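Local coordinates for valine-pyruvate aminotransferase (Salmonella typhimurium, PDB 3G7Q), which probably transfers the amino group of L-valine to pyruvate with the help of pyridoxal 5'-phosphate, giving 3-methyl-2-oxobutanoate and L-alanine, and so takes part in alanine biosynthesis, at residues Q358-K361 with L366-P369; N116-R121 with T181-V186; E159-G164 with I333-G338. All blocks are in the same frame, centred on the assembly; numbering follows the deposited sequence.

Contact 1. Residues Q358-K361 with L366-P369; sequences QRLK and LMVP
Lys361 and Leu366 touch through carbon alone. One methyl of the leucine, Leu366 CD2, lies against the inner part of the lysine chain, 3.8 Å from Lys361 CG and 3.9 Å from Lys361 CD, with the two side chains crossing obliquely. Lys361 offers this flank because CG is anti to the backbone N (chi1 180°); further out the chain bends at both of its last torsions, which carries the amino group away from the leucine. Leu366 starts out pointing away from the helix, and its CD2 branch turns back to make the touch.

The second apolar pair is looser. Leu360 CD1 comes within 4.4 Å of Met367 SE, the selenium of a selenomethionine, and both side chains are buried. Ile405 and Leu406 of helix 396-416 pack on Leu360, and Met388 of strand 387-391 touches both members of the pair.

The backbone of 366-369 is hydrogen-bonded to other strands. Leu366 pairs with Ile34 and Leu36 in a small parallel sheet, and Val368 with Arg389 at the edge of the six-stranded sheet. The helix end is thus held to 366-369 by dispersion at both pairs, with exclusion of water mainly at Leu360 and Met367; these aliphatic touches fix little in direction, while the bonds of the two sheets set the course of 366-369.

Contact 2. Residues N116-R121 with T181-V186; sequences NLFAGR and TGMICV
Phe118 closes its helix against strand 181-187 at Gly182 and Met183. The tightest touch is backbone to backbone: Gly182 CA approaches Phe118 O at 3.4 Å, a CA-H...O contact with an angle of 142° at the hydrogen. Gly182 has no side chain between its backbone and that carbonyl, which is why the helix end can come so near. Next to it, Phe118 CB sits 3.7 Å from Gly182 O. The CB of Phe118 points toward the strand but the ring leads away from it, so CB does most of the touching.

Met183, modelled as selenomethionine, adds the side-chain part. Met183 CG and SE both lie 4.1 Å from Phe118 CB. The selenium makes a Met-aromatic contact, 5.4 Å from the centroid of the Phe118 ring, but approaches obliquely, 63° off the ring normal. Met183 CG takes the crowded position between the backbone N and carbonyl carbon (chi1 48°), which helps set both CG and SE against Phe118 CB.

Further out, Leu117 CG lies 4.0 Å above one face of the Phe118 ring, toward its rim, and Thr267 of helix 265-278 also touches Phe118. Met183 is wedged beside Val130 and Val217 from the strands flanking its own, and its backbone pairs with Leu131. Ala119 is where the chain leaves helical geometry, and Gly120, with positive phi, pairs with Lys128 as the chain heads for strand 129-132.

The contact joins helix 107-118 to an inner strand of the seven-stranded, mostly parallel alpha/beta sheet of the large domain, as in fold type I pyridoxal phosphate enzymes; 259-262 is the antiparallel strand.

Contact 3. Residues E159-G164 with I333-G338; sequences ELLPEG and IHKPEG
Gly164 O receives the amide of Ile333: the N-to-O distance is 2.9 Å and the N-H...O angle 160°. This backbone bond runs from strand 332-334 to the turn between 157-161 and 165-169. Glu163 and Gly164 both have positive phi, which swings the chain round after strand 157-161 and brings it into strand 165-169. A second hold on this turn comes from Arg323 NH2 of helix 299-325, bonded to Glu163 O.

Leu161 and Lys335 make the side-chain contact across the two segments. The methyl Leu161 CD1 rests on the lysine's aliphatic chain, 4.0 Å from both Lys335 CB and Lys335 CD, and the side chains meet at about a right angle. With Lys335 CG anti to the backbone N (chi1 -175°) directing the chain, the extended later torsions put CB and CD on the same side, where CD1 meets both.

In the small-domain sheet, 157-161 is an edge strand, 165-169 runs antiparallel to it, and 332-334 then lies parallel to 165-169; the Ile333 bond reaches the turn of this beta hairpin. His334 ties its strand to neighbouring strand 165-169. Its ND1 gives a bond within the segment to Lys335 O, 3.0 Å away and in the plane of the imidazole, while NE2 pairs with Tyr168 N, so two bonds fix the ring's rotation; Phe166 meets it edge-to-face. Just beyond, Pro336 centres an inverse gamma turn leading to Glu337, whose OE1 forms a salt bridge with Lys167 and a hydrogen bond with Val196 N.

Overall arrangement
Contacts 1 and 3 both reach the same six-stranded sheet, whose edge strands 368-369 and 157-161 each supply part of a segment; their centres are 22 Å apart. Contact 2 packs a helix end on the seven-stranded sheet of the large domain, with its centre 32 Å from that of contact 1 and 31 Å from that of contact 3. It is the buried one, joining a helix end to an inner strand by a CA-H...O approach and a selenium-aromatic touch. The other two are partly buried, and in each a lysine's aliphatic chain meets a leucine methyl. Contact 3 alone carries a conventional hydrogen bond between its segments, backbone to backbone, whereas contact 1 is wholly apolar.

Contact 1. Residues Q358-K361 with L366-P369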
loop_
_atom_site.group_PDB
_atom_site.type_symbol
_atom_site.label_atom_id
_atom_site.label_comp_id
_atom_site.label_asym_id
_atom_site.label_seq_id
_atom_site.Cartn_x
_atom_site.Cartn_y
_atom_site.Cartn_z
ATOM N N GLN A 358 -18.829 4.209 26.431
ATOM C CA GLN A 358 -19.394 5.568 26.369
ATOM C C GLN A 358 -19.108 6.327 27.665
ATOM O O GLN A 358 -18.798 7.519 27.656
ATOM C CB GLN A 358 -20.901 5.536 26.099
ATOM C CG GLN A 358 -21.260 4.966 24.717
ATOM C CD GLN A 358 -20.714 5.808 23.577
ATOM O OE1 GLN A 358 -20.646 7.038 23.686
ATOM N NE2 GLN A 358 -20.336 5.160 22.475
ATOM N N ARG A 359 -19.240 5.633 28.784
ATOM C CA ARG A 359 -19.002 6.251 30.097
ATOM C C ARG A 359 -17.546 6.646 30.302
ATOM O O ARG A 359 -17.257 7.698 30.895
ATOM C CB ARG A 359 -19.477 5.322 31.204
ATOM C CG ARG A 359 -20.982 5.227 31.193
ATOM C CD ARG A 359 -21.486 4.361 32.279
ATOM N NE ARG A 359 -22.948 4.258 32.244
ATOM C CZ ARG A 359 -23.636 3.548 33.120
ATOM N NH1 ARG A 359 -22.998 2.916 34.091
ATOM N NH2 ARG A 359 -24.957 3.490 33.030
ATOM N N LEU A 360 -16.648 5.781 29.853
ATOM C CA LEU A 360 -15.200 6.050 29.893
ATOM C C LEU A 360 -14.857 7.222 28.959
ATOM O O LEU A 360 -14.144 8.143 29.329
ATOM C CB LEU A 360 -14.453 4.819 29.473
ATOM C CG LEU A 360 -14.499 3.610 30.416
ATOM C CD1 LEU A 360 -13.845 2.359 29.793
ATOM C CD2 LEU A 360 -13.804 3.963 31.705
ATOM N N LYS A 361 -15.380 7.174 27.746
ATOM C CA LYS A 361 -15.142 8.227 26.766
ATOM C C LYS A 361 -15.557 9.588 27.305
ATOM O O LYS A 361 -14.837 10.573 27.131
ATOM C CB LYS A 361 -15.906 7.924 25.477
ATOM C CG LYS A 361 -15.711 8.993 24.390
ATOM C CD LYS A 361 -16.154 8.487 23.033
ATOM C CE LYS A 361 -17.594 8.729 22.782
ATOM N NZ LYS A 361 -17.809 10.183 22.449
ATOM N N LEU A 366 -10.230 6.195 26.516
ATOM C CA LEU A 366 -10.595 5.374 25.393
ATOM C C LEU A 366 -9.937 3.990 25.438
ATOM O O LEU A 366 -8.714 3.890 25.546
ATOM C CB LEU A 366 -10.209 6.078 24.102
ATOM C CG LEU A 366 -10.987 7.351 23.765
ATOM C CD1 LEU A 366 -10.354 7.916 22.524
ATOM C CD2 LEU A 366 -12.510 7.102 23.576
HETATM N N MSE A 367 -10.782 2.944 25.350
HETATM C CA MSE A 367 -10.388 1.536 25.246
HETATM C C MSE A 367 -11.295 0.949 24.162
HETATM O O MSE A 367 -12.248 1.610 23.743
HETATM C CB MSE A 367 -10.565 0.803 26.580
HETATM C CG MSE A 367 -9.714 1.391 27.645
HETATM SE SE MSE A 367 -9.966 0.356 29.311
HETATM C CE MSE A 367 -8.515 1.122 30.378
ATOM N N VAL A 368 -10.994 -0.257 23.681
ATOM C CA VAL A 368 -11.798 -0.852 22.599
ATOM C C VAL A 368 -12.807 -1.864 23.120
ATOM O O VAL A 368 -12.449 -2.792 23.825
ATOM C CB VAL A 368 -10.934 -1.538 21.512
ATOM C CG1 VAL A 368 -11.808 -1.863 20.298
ATOM C CG2 VAL A 368 -9.749 -0.640 21.109
ATOM N N PRO A 369 -14.090 -1.671 22.813
ATOM C CA PRO A 369 -15.040 -2.700 23.213
ATOM C C PRO A 369 -14.717 -4.042 22.565
ATOM O O PRO A 369 -14.402 -4.112 21.377
ATOM C CB PRO A 369 -16.387 -2.156 22.695
ATOM C CG PRO A 369 -16.171 -0.736 22.554
ATOM C CD PRO A 369 -14.756 -0.529 22.169
#

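Contact 2. Residues N116-R121 with T181-V186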
loop_
_atom_site.group_PDB
_atom_site.type_symbol
_atom_site.label_atom_id
_atom_site.label_comp_id
_atom_site.label_asym_id
_atom_site.label_seq_id
_atom_site.Cartn_x
_atom_site.Cartn_y
_atom_site.Cartn_z
ATOM N N ASN A 116 -8.738 -12.602 -0.627
ATOM C CA ASN A 116 -9.104 -12.654 -2.038
ATOM C C ASN A 116 -8.644 -13.904 -2.757
ATOM O O ASN A 116 -9.318 -14.380 -3.658
ATOM C CB ASN A 116 -8.555 -11.438 -2.793
ATOM C CG ASN A 116 -9.429 -10.227 -2.631
ATOM O OD1 ASN A 116 -10.492 -10.141 -3.251
ATOM N ND2 ASN A 116 -8.996 -9.276 -1.805
ATOM N N LEU A 117 -7.490 -14.430 -2.371
ATOM C CA LEU A 117 -6.931 -15.600 -3.042
ATOM C C LEU A 117 -7.616 -16.911 -2.624
ATOM O O LEU A 117 -7.813 -17.792 -3.452
ATOM C CB LEU A 117 -5.428 -15.663 -2.746
ATOM C CG LEU A 117 -4.529 -16.595 -3.538
ATOM C CD1 LEU A 117 -4.518 -16.200 -5.005
ATOM C CD2 LEU A 117 -3.110 -16.568 -2.969
ATOM N N PHE A 118 -7.996 -17.031 -1.355
ATOM C CA PHE A 118 -8.577 -18.275 -0.842
ATOM C C PHE A 118 -10.054 -18.242 -0.408
ATOM O O PHE A 118 -10.639 -19.305 -0.232
ATOM C CB PHE A 118 -7.730 -18.790 0.342
ATOM C CG PHE A 118 -6.307 -19.121 -0.026
ATOM C CD1 PHE A 118 -6.002 -20.314 -0.649
ATOM C CD2 PHE A 118 -5.279 -18.249 0.275
ATOM C CE1 PHE A 118 -4.699 -20.630 -0.997
ATOM C CE2 PHE A 118 -3.982 -18.548 -0.058
ATOM C CZ PHE A 118 -3.689 -19.745 -0.697
ATOM N N ALA A 119 -10.634 -17.064 -0.197
ATOM C CA ALA A 119 -12.022 -16.946 0.250
ATOM C C ALA A 119 -12.851 -16.233 -0.825
ATOM O O ALA A 119 -12.309 -15.764 -1.823
ATOM C CB ALA A 119 -12.108 -16.207 1.576
ATOM N N GLY A 120 -14.162 -16.162 -0.624
ATOM C CA GLY A 120 -15.057 -15.517 -1.599
ATOM C C GLY A 120 -15.649 -16.488 -2.591
ATOM O O GLY A 120 -15.523 -17.698 -2.416
ATOM N N ARG A 121 -16.260 -15.956 -3.662
ATOM C CA ARG A 121 -16.945 -16.772 -4.684
ATOM C C ARG A 121 -16.029 -17.706 -5.475
ATOM O O ARG A 121 -14.936 -17.324 -5.868
ATOM C CB ARG A 121 -17.696 -15.867 -5.666
ATOM N N THR A 181 -14.720 -24.061 3.780
ATOM C CA THR A 181 -13.630 -23.367 4.449
ATOM C C THR A 181 -12.508 -23.178 3.450
ATOM O O THR A 181 -11.982 -24.154 2.917
ATOM C CB THR A 181 -13.101 -24.177 5.633
ATOM O OG1 THR A 181 -14.191 -24.511 6.498
ATOM C CG2 THR A 181 -12.038 -23.374 6.419
ATOM N N GLY A 182 -12.142 -21.931 3.194
ATOM C CA GLY A 182 -11.077 -21.629 2.247
ATOM C C GLY A 182 -9.696 -21.545 2.885
ATOM O O GLY A 182 -8.699 -21.806 2.227
HETATM N N MSE A 183 -9.647 -21.156 4.154
HETATM C CA MSE A 183 -8.395 -21.030 4.890
HETATM C C MSE A 183 -8.670 -20.934 6.369
HETATM O O MSE A 183 -9.766 -20.546 6.784
HETATM C CB MSE A 183 -7.589 -19.802 4.440
HETATM C CG MSE A 183 -8.361 -18.509 4.334
HETATM SE SE MSE A 183 -7.158 -16.972 3.935
HETATM C CE MSE A 183 -6.783 -16.539 5.505
ATOM N N ILE A 184 -7.648 -21.287 7.148
ATOM C CA ILE A 184 -7.698 -21.253 8.600
ATOM C C ILE A 184 -6.716 -20.158 8.999
ATOM O O ILE A 184 -5.576 -20.164 8.545
ATOM C CB ILE A 184 -7.284 -22.589 9.201
ATOM C CG1 ILE A 184 -8.199 -23.708 8.676
ATOM C CG2 ILE A 184 -7.299 -22.500 10.723
ATOM C CD1 ILE A 184 -7.892 -25.128 9.223
ATOM N N CYS A 185 -7.155 -19.235 9.844
ATOM C CA CYS A 185 -6.328 -18.091 10.193
ATOM C C CYS A 185 -6.176 -17.893 11.695
ATOM O O CYS A 185 -7.166 -17.836 12.410
ATOM C CB CYS A 185 -6.953 -16.849 9.574
ATOM S SG CYS A 185 -5.916 -15.402 9.692
ATOM N N VAL A 186 -4.933 -17.780 12.164
ATOM C CA VAL A 186 -4.630 -17.553 13.570
ATOM C C VAL A 186 -3.487 -16.535 13.637
ATOM O O VAL A 186 -2.820 -16.272 12.645
ATOM C CB VAL A 186 -4.204 -18.832 14.315
ATOM C CG1 VAL A 186 -5.305 -19.846 14.345
ATOM C CG2 VAL A 186 -2.937 -19.429 13.692
#

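Contact 3. Residues E159-G164 with I333-G338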
loop_
_atom_site.group_PDB
_atom_site.type_symbol
_atom_site.label_atom_id
_atom_site.label_comp_id
_atom_site.label_asym_id
_atom_site.label_seq_id
_atom_site.Cartn_x
_atom_site.Cartn_y
_atom_site.Cartn_z
ATOM N N GLU A 159 -10.008 -21.230 30.022
ATOM C CA GLU A 159 -9.305 -21.854 31.143
ATOM C C GLU A 159 -9.027 -20.753 32.163
ATOM O O GLU A 159 -8.358 -19.778 31.821
ATOM C CB GLU A 159 -7.979 -22.411 30.673
ATOM C CG GLU A 159 -7.095 -22.967 31.798
ATOM C CD GLU A 159 -5.720 -23.431 31.340
ATOM O OE1 GLU A 159 -5.192 -22.969 30.293
ATOM O OE2 GLU A 159 -5.129 -24.228 32.100
ATOM N N LEU A 160 -9.558 -20.866 33.378
ATOM C CA LEU A 160 -9.247 -19.863 34.431
ATOM C C LEU A 160 -7.861 -20.167 34.976
ATOM O O LEU A 160 -7.504 -21.337 35.139
ATOM C CB LEU A 160 -10.296 -19.870 35.528
ATOM C CG LEU A 160 -11.720 -19.505 35.077
ATOM C CD1 LEU A 160 -12.739 -19.693 36.216
ATOM C CD2 LEU A 160 -11.755 -18.066 34.517
ATOM N N LEU A 161 -7.084 -19.119 35.221
ATOM C CA LEU A 161 -5.723 -19.241 35.697
ATOM C C LEU A 161 -5.512 -18.437 36.998
ATOM O O LEU A 161 -6.347 -17.613 37.375
ATOM C CB LEU A 161 -4.769 -18.750 34.627
ATOM C CG LEU A 161 -4.750 -19.571 33.340
ATOM C CD1 LEU A 161 -3.934 -18.797 32.290
ATOM C CD2 LEU A 161 -4.215 -21.003 33.608
ATOM N N PRO A 162 -4.375 -18.672 37.674
ATOM C CA PRO A 162 -4.129 -17.898 38.886
ATOM C C PRO A 162 -3.990 -16.398 38.668
ATOM O O PRO A 162 -3.805 -15.897 37.553
ATOM C CB PRO A 162 -2.797 -18.457 39.386
ATOM C CG PRO A 162 -2.807 -19.881 38.864
ATOM C CD PRO A 162 -3.314 -19.676 37.468
ATOM N N GLU A 163 -4.053 -15.672 39.776
ATOM C CA GLU A 163 -3.996 -14.217 39.757
ATOM C C GLU A 163 -5.084 -13.580 38.899
ATOM O O GLU A 163 -4.885 -12.521 38.327
ATOM C CB GLU A 163 -2.599 -13.702 39.396
ATOM C CG GLU A 163 -1.533 -14.286 40.359
ATOM C CD GLU A 163 -0.196 -13.580 40.341
ATOM O OE1 GLU A 163 -0.080 -12.482 39.756
ATOM O OE2 GLU A 163 0.767 -14.137 40.951
ATOM N N GLY A 164 -6.250 -14.204 38.853
ATOM C CA GLY A 164 -7.370 -13.619 38.144
ATOM C C GLY A 164 -7.097 -13.459 36.664
ATOM O O GLY A 164 -7.477 -12.461 36.031
ATOM N N ILE A 333 -7.913 -10.891 33.600
ATOM C CA ILE A 333 -6.964 -10.418 32.598
ATOM C C ILE A 333 -6.489 -11.608 31.794
ATOM O O ILE A 333 -6.019 -12.593 32.357
ATOM C CB ILE A 333 -5.772 -9.742 33.294
ATOM C CG1 ILE A 333 -6.236 -8.549 34.163
ATOM C CG2 ILE A 333 -4.736 -9.254 32.254
ATOM C CD1 ILE A 333 -5.098 -7.931 35.056
ATOM N N HIS A 334 -6.592 -11.556 30.469
ATOM C CA HIS A 334 -6.083 -12.691 29.693
ATOM C C HIS A 334 -4.589 -12.794 29.979
ATOM O O HIS A 334 -3.891 -11.776 30.051
ATOM C CB HIS A 334 -6.291 -12.532 28.191
ATOM C CG HIS A 334 -6.076 -13.802 27.427
ATOM N ND1 HIS A 334 -4.819 -14.312 27.174
ATOM C CD2 HIS A 334 -6.959 -14.689 26.898
ATOM C CE1 HIS A 334 -4.937 -15.451 26.502
ATOM N NE2 HIS A 334 -6.221 -15.715 26.336
ATOM N N LYS A 335 -4.095 -14.006 30.185
ATOM C CA LYS A 335 -2.645 -14.186 30.400
ATOM C C LYS A 335 -1.867 -13.475 29.291
ATOM O O LYS A 335 -2.096 -13.699 28.130
ATOM C CB LYS A 335 -2.293 -15.665 30.446
ATOM C CG LYS A 335 -0.823 -15.852 30.782
ATOM C CD LYS A 335 -0.483 -17.313 30.811
ATOM C CE LYS A 335 0.938 -17.463 31.362
ATOM N NZ LYS A 335 1.275 -18.902 31.461
ATOM N N PRO A 336 -0.983 -12.541 29.654
ATOM C CA PRO A 336 -0.288 -11.770 28.635
ATOM C C PRO A 336 0.917 -12.545 28.107
ATOM O O PRO A 336 2.013 -12.440 28.639
ATOM C CB PRO A 336 0.125 -10.500 29.403
ATOM C CG PRO A 336 0.297 -10.901 30.696
ATOM C CD PRO A 336 -0.654 -12.057 31.005
ATOM N N GLU A 337 0.699 -13.336 27.067
ATOM C CA GLU A 337 1.774 -14.202 26.538
ATOM C C GLU A 337 2.611 -13.548 25.435
ATOM O O GLU A 337 3.680 -14.071 25.072
ATOM C CB GLU A 337 1.186 -15.552 26.094
ATOM C CG GLU A 337 0.563 -16.335 27.242
ATOM C CD GLU A 337 0.076 -17.681 26.827
ATOM O OE1 GLU A 337 -0.815 -17.767 25.973
ATOM O OE2 GLU A 337 0.597 -18.677 27.363
ATOM N N GLY A 338 2.190 -12.387 24.954
ATOM C CA GLY A 338 2.907 -11.639 23.963
ATOM C C GLY A 338 2.080 -10.472 23.501
ATOM O O GLY A 338 0.976 -10.222 24.019
#